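Hypothetical protein Atu2144 (Agrobacterium tumefaciens, PDB 2ODF) is of unknown function but belongs to the N-formylglutamate amidohydrolase family and is probably a zinc-dependent amide-bond hydrolase. Local coordinates at residues K14-E19 with H131-E136; Q80-L85 with S124-P129; H74-Y79 with S135-E140. One frame throughout, in Å; residues are numbered along the deposited sequence.

Contact 1: K14-E19 with H131-E136; sequences KAVGVE and HDRVSE
Val16 and Arg133 mark the closest backbone approach, their CA atoms 7.8 Å apart, where the edge strand 16-19 runs alongside one turn of helix 116-143. Almost everything that crosses this gap belongs to Arg133. With CG anti to the backbone N (chi1 -174°) and a bend at chi2, the arginine first reaches out to the strand and then turns across it, placing one guanidinium face over Val18 CG2. That methyl sits above the centre of the face, with Val18 CG2 3.6 Å from Arg133 CZ, a flat cation resting on a methyl group. Earlier in the same side chain, Arg133 CG passes Val16 CG1 at 4.2 Å, so the aliphatic stem also meets hydrocarbon. The edge of the guanidinium is approached by a like charge, Lys14 NZ, at 4.3 Å from Arg133 NH1, which is probably mildly unfavourable. No hydrogen bond spans the two segments. Around this worked example of aliphatic packing under a cation, strand 16-19 pairs antiparallel with strand 77-80, while helix 116-143 packs against both: Val16 also touches Pro129 and Phe130, and Val134 reaches Val78. Further round the helix, His131 faces helix 208-213.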
loop_
_atom_site.group_PDB
_atom_site.type_symbol
_atom_site.label_atom_id
_atom_site.label_comp_id
_atom_site.label_asym_id
_atom_site.label_seq_id
_atom_site.Cartn_x
_atom_site.Cartn_y
_atom_site.Cartn_z
ATOM N N LYS A 14 -13.720 8.129 9.564
ATOM C CA LYS A 14 -12.424 7.558 9.347
ATOM C C LYS A 14 -12.490 6.064 8.937
ATOM O O LYS A 14 -13.450 5.366 9.227
ATOM C CB LYS A 14 -11.604 7.815 10.616
ATOM C CG LYS A 14 -10.690 6.695 11.021
ATOM C CD LYS A 14 -9.249 6.958 10.604
ATOM C CE LYS A 14 -8.467 5.738 10.323
ATOM N NZ LYS A 14 -7.187 5.890 11.004
ATOM N N ALA A 15 -11.482 5.601 8.202
ATOM C CA ALA A 15 -11.415 4.208 7.751
ATOM C C ALA A 15 -11.523 3.187 8.891
ATOM O O ALA A 15 -12.160 2.177 8.756
ATOM C CB ALA A 15 -10.098 3.962 6.963
ATOM N N VAL A 16 -10.870 3.468 10.007
ATOM C CA VAL A 16 -10.641 2.476 11.063
ATOM C C VAL A 16 -11.435 2.837 12.311
ATOM O O VAL A 16 -11.418 3.972 12.734
ATOM C CB VAL A 16 -9.158 2.366 11.451
ATOM C CG1 VAL A 16 -8.955 1.215 12.452
ATOM C CG2 VAL A 16 -8.261 2.165 10.198
ATOM N N GLY A 17 -12.197 1.873 12.826
ATOM C CA GLY A 17 -12.871 1.994 14.106
ATOM C C GLY A 17 -12.136 1.225 15.182
ATOM O O GLY A 17 -11.560 0.163 14.918
ATOM N N VAL A 18 -12.093 1.775 16.389
ATOM C CA VAL A 18 -11.509 1.036 17.513
ATOM C C VAL A 18 -12.455 1.212 18.683
ATOM O O VAL A 18 -12.867 2.331 18.969
ATOM C CB VAL A 18 -10.086 1.504 17.883
ATOM C CG1 VAL A 18 -9.578 0.795 19.179
ATOM C CG2 VAL A 18 -9.111 1.274 16.714
ATOM N N GLU A 19 -12.818 0.104 19.297
ATOM C CA GLU A 19 -13.670 0.096 20.450
ATOM C C GLU A 19 -12.985 -0.610 21.607
ATOM O O GLU A 19 -12.221 -1.499 21.416
ATOM C CB GLU A 19 -15.025 -0.498 20.117
ATOM C CG GLU A 19 -15.920 0.414 19.279
ATOM C CD GLU A 19 -17.183 -0.278 18.806
ATOM O OE1 GLU A 19 -17.456 -1.373 19.269
ATOM O OE2 GLU A 19 -17.904 0.282 17.989
ATOM N N HIS A 131 -4.176 -1.760 8.901
ATOM C CA HIS A 131 -3.110 -2.563 9.376
ATOM C C HIS A 131 -2.125 -1.821 10.246
ATOM O O HIS A 131 -1.595 -2.375 11.138
ATOM C CB HIS A 131 -2.497 -3.366 8.259
ATOM C CG HIS A 131 -3.423 -4.395 7.702
ATOM N ND1 HIS A 131 -3.777 -5.517 8.393
ATOM C CD2 HIS A 131 -4.127 -4.422 6.557
ATOM C CE1 HIS A 131 -4.642 -6.205 7.685
ATOM N NE2 HIS A 131 -4.859 -5.566 6.562
ATOM N N ASP A 132 -1.902 -0.557 9.968
ATOM C CA ASP A 132 -1.008 0.243 10.761
ATOM C C ASP A 132 -1.557 0.374 12.204
ATOM O O ASP A 132 -0.840 0.397 13.124
ATOM C CB ASP A 132 -0.781 1.615 10.135
ATOM C CG ASP A 132 0.300 1.626 9.039
ATOM O OD1 ASP A 132 0.923 0.618 8.763
ATOM O OD2 ASP A 132 0.513 2.669 8.490
ATOM N N ARG A 133 -2.847 0.515 12.326
ATOM C CA ARG A 133 -3.437 0.708 13.620
ATOM C C ARG A 133 -3.360 -0.583 14.417
ATOM O O ARG A 133 -3.072 -0.564 15.539
ATOM C CB ARG A 133 -4.878 1.132 13.493
ATOM C CG ARG A 133 -5.509 1.480 14.777
ATOM C CD ARG A 133 -4.916 2.702 15.361
ATOM N NE ARG A 133 -5.756 3.206 16.409
ATOM C CZ ARG A 133 -6.819 3.963 16.208
ATOM N NH1 ARG A 133 -7.152 4.317 14.999
ATOM N NH2 ARG A 133 -7.535 4.381 17.219
ATOM N N VAL A 134 -3.631 -1.702 13.780
ATOM C CA VAL A 134 -3.512 -2.989 14.417
ATOM C C VAL A 134 -2.078 -3.156 14.893
ATOM O O VAL A 134 -1.825 -3.440 16.003
ATOM C CB VAL A 134 -3.920 -4.087 13.471
ATOM C CG1 VAL A 134 -3.620 -5.410 14.031
ATOM C CG2 VAL A 134 -5.373 -3.938 13.056
ATOM N N SER A 135 -1.134 -2.897 14.026
ATOM C CA SER A 135 0.255 -2.975 14.379
ATOM C C SER A 135 0.667 -2.041 15.544
ATOM O O SER A 135 1.458 -2.376 16.372
ATOM C CB SER A 135 1.098 -2.689 13.147
ATOM O OG SER A 135 1.018 -3.741 12.251
ATOM N N GLU A 136 0.130 -0.850 15.548
ATOM C CA GLU A 136 0.461 0.137 16.586
ATOM C C GLU A 136 -0.014 -0.340 17.970
ATOM O O GLU A 136 0.723 -0.246 18.962
ATOM C CB GLU A 136 -0.124 1.503 16.218
ATOM C CG GLU A 136 0.217 2.623 17.201
ATOM C CD GLU A 136 -0.353 3.975 16.752
ATOM O OE1 GLU A 136 -1.013 4.017 15.658
ATOM O OE2 GLU A 136 -0.088 4.986 17.462
#

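Contact 2: Q80-L85 with S124-P129; sequences QRFSRL and SALYVP
Leu126 projects from the helix against Phe82 and Gln80, that is, against the last residue of strand 77-80 and the loop that follows. Traced outward, CB points toward the 80-85 segment. CG is set anti to the carbonyl carbon (chi1 -66°), and there the chain forks. The branch that does the work is Leu126 CD2: it lies 4.0 Å from Phe82 CB and equally 4.0 Å from the ring atom Phe82 CD2, meeting the ring obliquely. The same Leu126 methyl stands 4.2 Å from Gln80 CD, so it is shared between an aromatic residue and a bent glutamine. Both of these side chains cross the leucine at roughly a right angle. Beyond the two segments Ala15 and Val86 also touch Leu126, and Phe8 packs against the Phe82 ring, making this a thoroughly buried spot. The helix is itself irregular here, with a wider pi-type turn at 124-127 and a kink at Pro129, which has no N-H to give. Within the loop Ser83 OG accepts from Leu85 N at 2.9 Å, an ST turn, and is also hydrogen-bonded to Ala57 O. Through Leu126, helix 116-143 packs on the end of strand 77-80 and its loop, as helices cover a sheet in alpha/beta folds.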
loop_
_atom_site.group_PDB
_atom_site.type_symbol
_atom_site.label_atom_id
_atom_site.label_comp_id
_atom_site.label_asym_id
_atom_site.label_seq_id
_atom_site.Cartn_x
_atom_site.Cartn_y
_atom_site.Cartn_z
ATOM N N GLN A 80 -12.810 -2.297 10.331
ATOM C CA GLN A 80 -12.825 -1.487 9.119
ATOM C C GLN A 80 -14.223 -0.940 8.926
ATOM O O GLN A 80 -15.207 -1.695 9.002
ATOM C CB GLN A 80 -12.377 -2.411 7.981
ATOM C CG GLN A 80 -12.291 -1.889 6.598
ATOM C CD GLN A 80 -11.620 -0.523 6.426
ATOM O OE1 GLN A 80 -10.381 -0.382 6.426
ATOM N NE2 GLN A 80 -12.436 0.459 6.180
ATOM N N ARG A 81 -14.326 0.371 8.711
ATOM C CA ARG A 81 -15.629 1.035 8.595
ATOM C C ARG A 81 -16.221 1.089 7.173
ATOM O O ARG A 81 -17.332 1.552 7.005
ATOM C CB ARG A 81 -15.543 2.435 9.220
ATOM C CG ARG A 81 -15.216 2.362 10.710
ATOM C CD ARG A 81 -15.245 3.687 11.389
ATOM N NE ARG A 81 -16.587 4.258 11.418
ATOM C CZ ARG A 81 -17.012 5.228 10.620
ATOM N NH1 ARG A 81 -16.201 5.765 9.712
ATOM N NH2 ARG A 81 -18.266 5.666 10.739
ATOM N N PHE A 82 -15.483 0.608 6.170
ATOM C CA PHE A 82 -15.941 0.578 4.787
ATOM C C PHE A 82 -15.780 -0.777 4.145
ATOM O O PHE A 82 -14.985 -1.613 4.607
ATOM C CB PHE A 82 -15.222 1.682 3.960
ATOM C CG PHE A 82 -15.469 3.060 4.515
ATOM C CD1 PHE A 82 -16.568 3.795 4.122
ATOM C CD2 PHE A 82 -14.663 3.553 5.525
ATOM C CE1 PHE A 82 -16.832 5.015 4.706
ATOM C CE2 PHE A 82 -14.909 4.754 6.090
ATOM C CZ PHE A 82 -15.991 5.490 5.686
ATOM N N SER A 83 -16.561 -0.978 3.076
ATOM C CA SER A 83 -16.770 -2.271 2.465
ATOM C C SER A 83 -15.532 -2.894 1.862
ATOM O O SER A 83 -14.699 -2.198 1.213
ATOM C CB SER A 83 -17.818 -2.172 1.359
ATOM O OG SER A 83 -17.993 -3.414 0.711
ATOM N N ARG A 84 -15.466 -4.214 2.025
ATOM C CA ARG A 84 -14.462 -5.066 1.389
ATOM C C ARG A 84 -14.542 -4.986 -0.152
ATOM O O ARG A 84 -13.629 -5.460 -0.846
ATOM C CB ARG A 84 -14.656 -6.531 1.811
ATOM C CG ARG A 84 -16.007 -7.163 1.330
ATOM C CD ARG A 84 -16.151 -8.613 1.733
ATOM N NE ARG A 84 -15.083 -9.432 1.175
ATOM C CZ ARG A 84 -14.983 -10.749 1.288
ATOM N NH1 ARG A 84 -15.875 -11.437 1.977
ATOM N NH2 ARG A 84 -13.958 -11.373 0.735
ATOM N N LEU A 85 -15.663 -4.489 -0.676
ATOM C CA LEU A 85 -15.775 -4.278 -2.134
ATOM C C LEU A 85 -14.832 -3.203 -2.642
ATOM O O LEU A 85 -14.367 -3.297 -3.789
ATOM C CB LEU A 85 -17.193 -3.940 -2.552
ATOM C CG LEU A 85 -18.226 -5.062 -2.465
ATOM C CD1 LEU A 85 -19.591 -4.437 -2.614
ATOM C CD2 LEU A 85 -17.993 -6.102 -3.487
ATOM N N SER A 124 -3.926 3.330 0.178
ATOM C CA SER A 124 -3.478 4.346 1.123
ATOM C C SER A 124 -4.504 4.714 2.172
ATOM O O SER A 124 -4.134 5.052 3.283
ATOM C CB SER A 124 -3.127 5.645 0.385
ATOM O OG SER A 124 -2.738 6.629 1.317
ATOM N N ALA A 125 -5.763 4.711 1.774
ATOM C CA ALA A 125 -6.872 5.246 2.574
ATOM C C ALA A 125 -7.523 4.183 3.449
ATOM O O ALA A 125 -7.973 4.499 4.554
ATOM C CB ALA A 125 -7.913 5.861 1.675
ATOM N N LEU A 126 -7.576 2.941 2.947
ATOM C CA LEU A 126 -8.259 1.850 3.626
ATOM C C LEU A 126 -7.333 0.802 4.188
ATOM O O LEU A 126 -7.468 0.478 5.342
ATOM C CB LEU A 126 -9.274 1.181 2.713
ATOM C CG LEU A 126 -10.473 2.062 2.317
ATOM C CD1 LEU A 126 -11.279 1.324 1.253
ATOM C CD2 LEU A 126 -11.358 2.506 3.534
ATOM N N TYR A 127 -6.387 0.292 3.389
ATOM C CA TYR A 127 -5.628 -0.894 3.762
ATOM C C TYR A 127 -4.499 -0.570 4.722
ATOM O O TYR A 127 -4.383 -1.193 5.793
ATOM C CB TYR A 127 -5.113 -1.584 2.479
ATOM C CG TYR A 127 -4.149 -2.723 2.664
ATOM C CD1 TYR A 127 -4.567 -3.975 3.114
ATOM C CD2 TYR A 127 -2.801 -2.565 2.330
ATOM C CE1 TYR A 127 -3.648 -5.039 3.231
ATOM C CE2 TYR A 127 -1.917 -3.604 2.426
ATOM C CZ TYR A 127 -2.318 -4.824 2.881
ATOM O OH TYR A 127 -1.359 -5.813 2.981
ATOM N N VAL A 128 -3.696 0.437 4.380
ATOM C CA VAL A 128 -2.534 0.759 5.205
ATOM C C VAL A 128 -2.961 1.315 6.580
ATOM O O VAL A 128 -2.408 0.895 7.589
ATOM C CB VAL A 128 -1.438 1.589 4.434
ATOM C CG1 VAL A 128 -0.318 2.045 5.399
ATOM C CG2 VAL A 128 -0.821 0.733 3.280
ATOM N N PRO A 129 -3.919 2.261 6.648
ATOM C CA PRO A 129 -4.366 2.739 7.956
ATOM C C PRO A 129 -4.888 1.627 8.865
ATOM O O PRO A 129 -4.518 1.595 10.038
ATOM C CB PRO A 129 -5.480 3.778 7.613
ATOM C CG PRO A 129 -5.090 4.260 6.264
ATOM C CD PRO A 129 -4.547 3.045 5.559
#

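Contact 3: H74-Y79 with S135-E140; sequences HATLVY and SEIIAE
Ile137 and Val78 provide the main apolar touch, methyl against methyl: CD1 of Ile137 comes to 3.6 Å from CG2 of Val78, the two side chains sliding past each other in opposite directions. Ile137 holds CG1 anti to the carbonyl carbon (chi1 -71°) and continues nearly extended to CD1 (chi2 167°), which brings CD1 out to the strand. A second, looser approach comes from Thr76, whose CG2 lies 4.4 Å from the same Ile137 CD1 atom. Leu28 of strand 27-31 also touches both Ile137 and Thr76, so the isoleucine is wedged over neighbouring strands.

No polar bond crosses between the two segments, but Thr76 OG1 is hydrogen-bonded to Asn20 O and to the side chain of Arg141, which belongs to the same helix, just past the segment.

Backbone bonds stay within each element or join strands. Val78 pairs with Leu29 and Cys31, Tyr79 with Gly17; in the helix, Ala139 N bonds to Ser135 O at 3.0 Å. His74 closes the preceding helix 62-73 in a Schellman motif, and Leu77, pointing away from Ile137, packs on that helix across the sheet.

With no hydrogen bond or charge pair between the segments, the contact itself is apolar and rests on dispersion and the exclusion of water, while a directional bond is supplied beside it by Thr76 and Arg141.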
loop_
_atom_site.group_PDB
_atom_site.type_symbol
_atom_site.label_atom_id
_atom_site.label_comp_id
_atom_site.label_asym_id
_atom_site.label_seq_id
_atom_site.Cartn_x
_atom_site.Cartn_y
_atom_site.Cartn_z
ATOM N N HIS A 74 -13.420 -8.452 27.562
ATOM C CA HIS A 74 -12.827 -7.146 27.906
ATOM C C HIS A 74 -11.681 -6.880 26.945
ATOM O O HIS A 74 -10.528 -6.666 27.325
ATOM C CB HIS A 74 -12.420 -7.104 29.370
ATOM C CG HIS A 74 -13.517 -7.556 30.271
ATOM N ND1 HIS A 74 -14.610 -6.764 30.554
ATOM C CD2 HIS A 74 -13.753 -8.751 30.860
ATOM C CE1 HIS A 74 -15.443 -7.432 31.331
ATOM N NE2 HIS A 74 -14.949 -8.643 31.529
ATOM N N ALA A 75 -12.033 -6.907 25.672
ATOM C CA ALA A 75 -11.034 -6.939 24.606
ATOM C C ALA A 75 -11.246 -5.804 23.600
ATOM O O ALA A 75 -12.342 -5.596 23.093
ATOM C CB ALA A 75 -11.079 -8.245 23.917
ATOM N N THR A 76 -10.166 -5.103 23.305
ATOM C CA THR A 76 -10.125 -4.142 22.222
ATOM C C THR A 76 -10.569 -4.773 20.888
ATOM O O THR A 76 -10.262 -5.938 20.572
ATOM C CB THR A 76 -8.711 -3.584 22.088
ATOM O OG1 THR A 76 -8.351 -2.946 23.314
ATOM C CG2 THR A 76 -8.591 -2.600 20.911
ATOM N N LEU A 77 -11.298 -3.973 20.120
ATOM C CA LEU A 77 -11.806 -4.378 18.814
ATOM C C LEU A 77 -11.396 -3.328 17.805
ATOM O O LEU A 77 -11.712 -2.162 17.989
ATOM C CB LEU A 77 -13.316 -4.506 18.812
ATOM C CG LEU A 77 -14.063 -4.647 17.484
ATOM C CD1 LEU A 77 -13.587 -5.861 16.702
ATOM C CD2 LEU A 77 -15.562 -4.721 17.772
ATOM N N VAL A 78 -10.689 -3.759 16.772
ATOM C CA VAL A 78 -10.318 -2.918 15.635
ATOM C C VAL A 78 -11.083 -3.407 14.433
ATOM O O VAL A 78 -11.047 -4.597 14.109
ATOM C CB VAL A 78 -8.828 -2.975 15.319
ATOM C CG1 VAL A 78 -8.489 -2.009 14.148
ATOM C CG2 VAL A 78 -8.016 -2.646 16.553
ATOM N N TYR A 79 -11.780 -2.486 13.771
ATOM C CA TYR A 79 -12.622 -2.860 12.658
ATOM C C TYR A 79 -12.544 -1.812 11.530
ATOM O O TYR A 79 -12.217 -0.634 11.750
ATOM C CB TYR A 79 -14.048 -3.148 13.109
ATOM C CG TYR A 79 -14.841 -1.956 13.591
ATOM C CD1 TYR A 79 -14.695 -1.479 14.898
ATOM C CD2 TYR A 79 -15.749 -1.323 12.766
ATOM C CE1 TYR A 79 -15.417 -0.392 15.354
ATOM C CE2 TYR A 79 -16.497 -0.223 13.231
ATOM C CZ TYR A 79 -16.314 0.233 14.520
ATOM O OH TYR A 79 -17.030 1.329 14.996
ATOM N N SER A 135 -1.134 -2.897 14.026
ATOM C CA SER A 135 0.255 -2.975 14.379
ATOM C C SER A 135 0.667 -2.041 15.544
ATOM O O SER A 135 1.458 -2.376 16.372
ATOM C CB SER A 135 1.098 -2.689 13.147
ATOM O OG SER A 135 1.018 -3.741 12.251
ATOM N N GLU A 136 0.130 -0.850 15.548
ATOM C CA GLU A 136 0.461 0.137 16.586
ATOM C C GLU A 136 -0.014 -0.340 17.970
ATOM O O GLU A 136 0.723 -0.246 18.962
ATOM C CB GLU A 136 -0.124 1.503 16.218
ATOM C CG GLU A 136 0.217 2.623 17.201
ATOM C CD GLU A 136 -0.353 3.975 16.752
ATOM O OE1 GLU A 136 -1.013 4.017 15.658
ATOM O OE2 GLU A 136 -0.088 4.986 17.462
ATOM N N ILE A 137 -1.222 -0.899 18.003
ATOM C CA ILE A 137 -1.816 -1.438 19.216
ATOM C C ILE A 137 -1.003 -2.637 19.721
ATOM O O ILE A 137 -0.686 -2.740 20.915
ATOM C CB ILE A 137 -3.303 -1.816 18.980
ATOM C CG1 ILE A 137 -4.146 -0.523 18.832
ATOM C CG2 ILE A 137 -3.826 -2.664 20.152
ATOM C CD1 ILE A 137 -5.546 -0.690 18.294
ATOM N N ILE A 138 -0.685 -3.558 18.831
ATOM C CA ILE A 138 0.149 -4.706 19.208
ATOM C C ILE A 138 1.528 -4.276 19.750
ATOM O O ILE A 138 1.966 -4.795 20.795
ATOM C CB ILE A 138 0.282 -5.702 18.084
ATOM C CG1 ILE A 138 -1.065 -6.371 17.815
ATOM C CG2 ILE A 138 1.393 -6.780 18.416
ATOM C CD1 ILE A 138 -1.075 -7.268 16.559
ATOM N N ALA A 139 2.196 -3.331 19.077
ATOM C CA ALA A 139 3.488 -2.836 19.545
ATOM C C ALA A 139 3.351 -2.245 20.956
ATOM O O ALA A 139 4.167 -2.484 21.830
ATOM C CB ALA A 139 4.038 -1.793 18.585
ATOM N N GLU A 140 2.294 -1.485 21.173
ATOM C CA GLU A 140 2.075 -0.843 22.439
ATOM C C GLU A 140 1.866 -1.906 23.542
ATOM O O GLU A 140 2.502 -1.854 24.613
ATOM C CB GLU A 140 0.885 0.096 22.315
ATOM C CG GLU A 140 0.728 1.023 23.451
ATOM C CD GLU A 140 -0.411 1.997 23.238
ATOM O OE1 GLU A 140 -1.564 1.538 22.957
ATOM O OE2 GLU A 140 -0.136 3.221 23.356
#

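How the contacts relate
Helix 116-143 is the common partner of all three contacts, which follow its length in the order contact 2, contact 1, contact 3. Contacts 1 and 3 have centres about 8 Å apart, share Ser135 and Glu136, and reach the adjacent antiparallel strands 16-19 and 77-80; contacts 2 and 3, about 17 Å apart between centres, divide the 74-85 segment at the end of the latter strand. Along the chain, contact 2 is nested within the loops closed by both others. Contacts 1 and 2, centres about 10 Å apart, are joined by probable hydrogen bonds from Arg81 to the carbonyl oxygens of Lys14 and Ala15. Together they lay one helix over strands 16-19 and 77-80 and the loop after the latter.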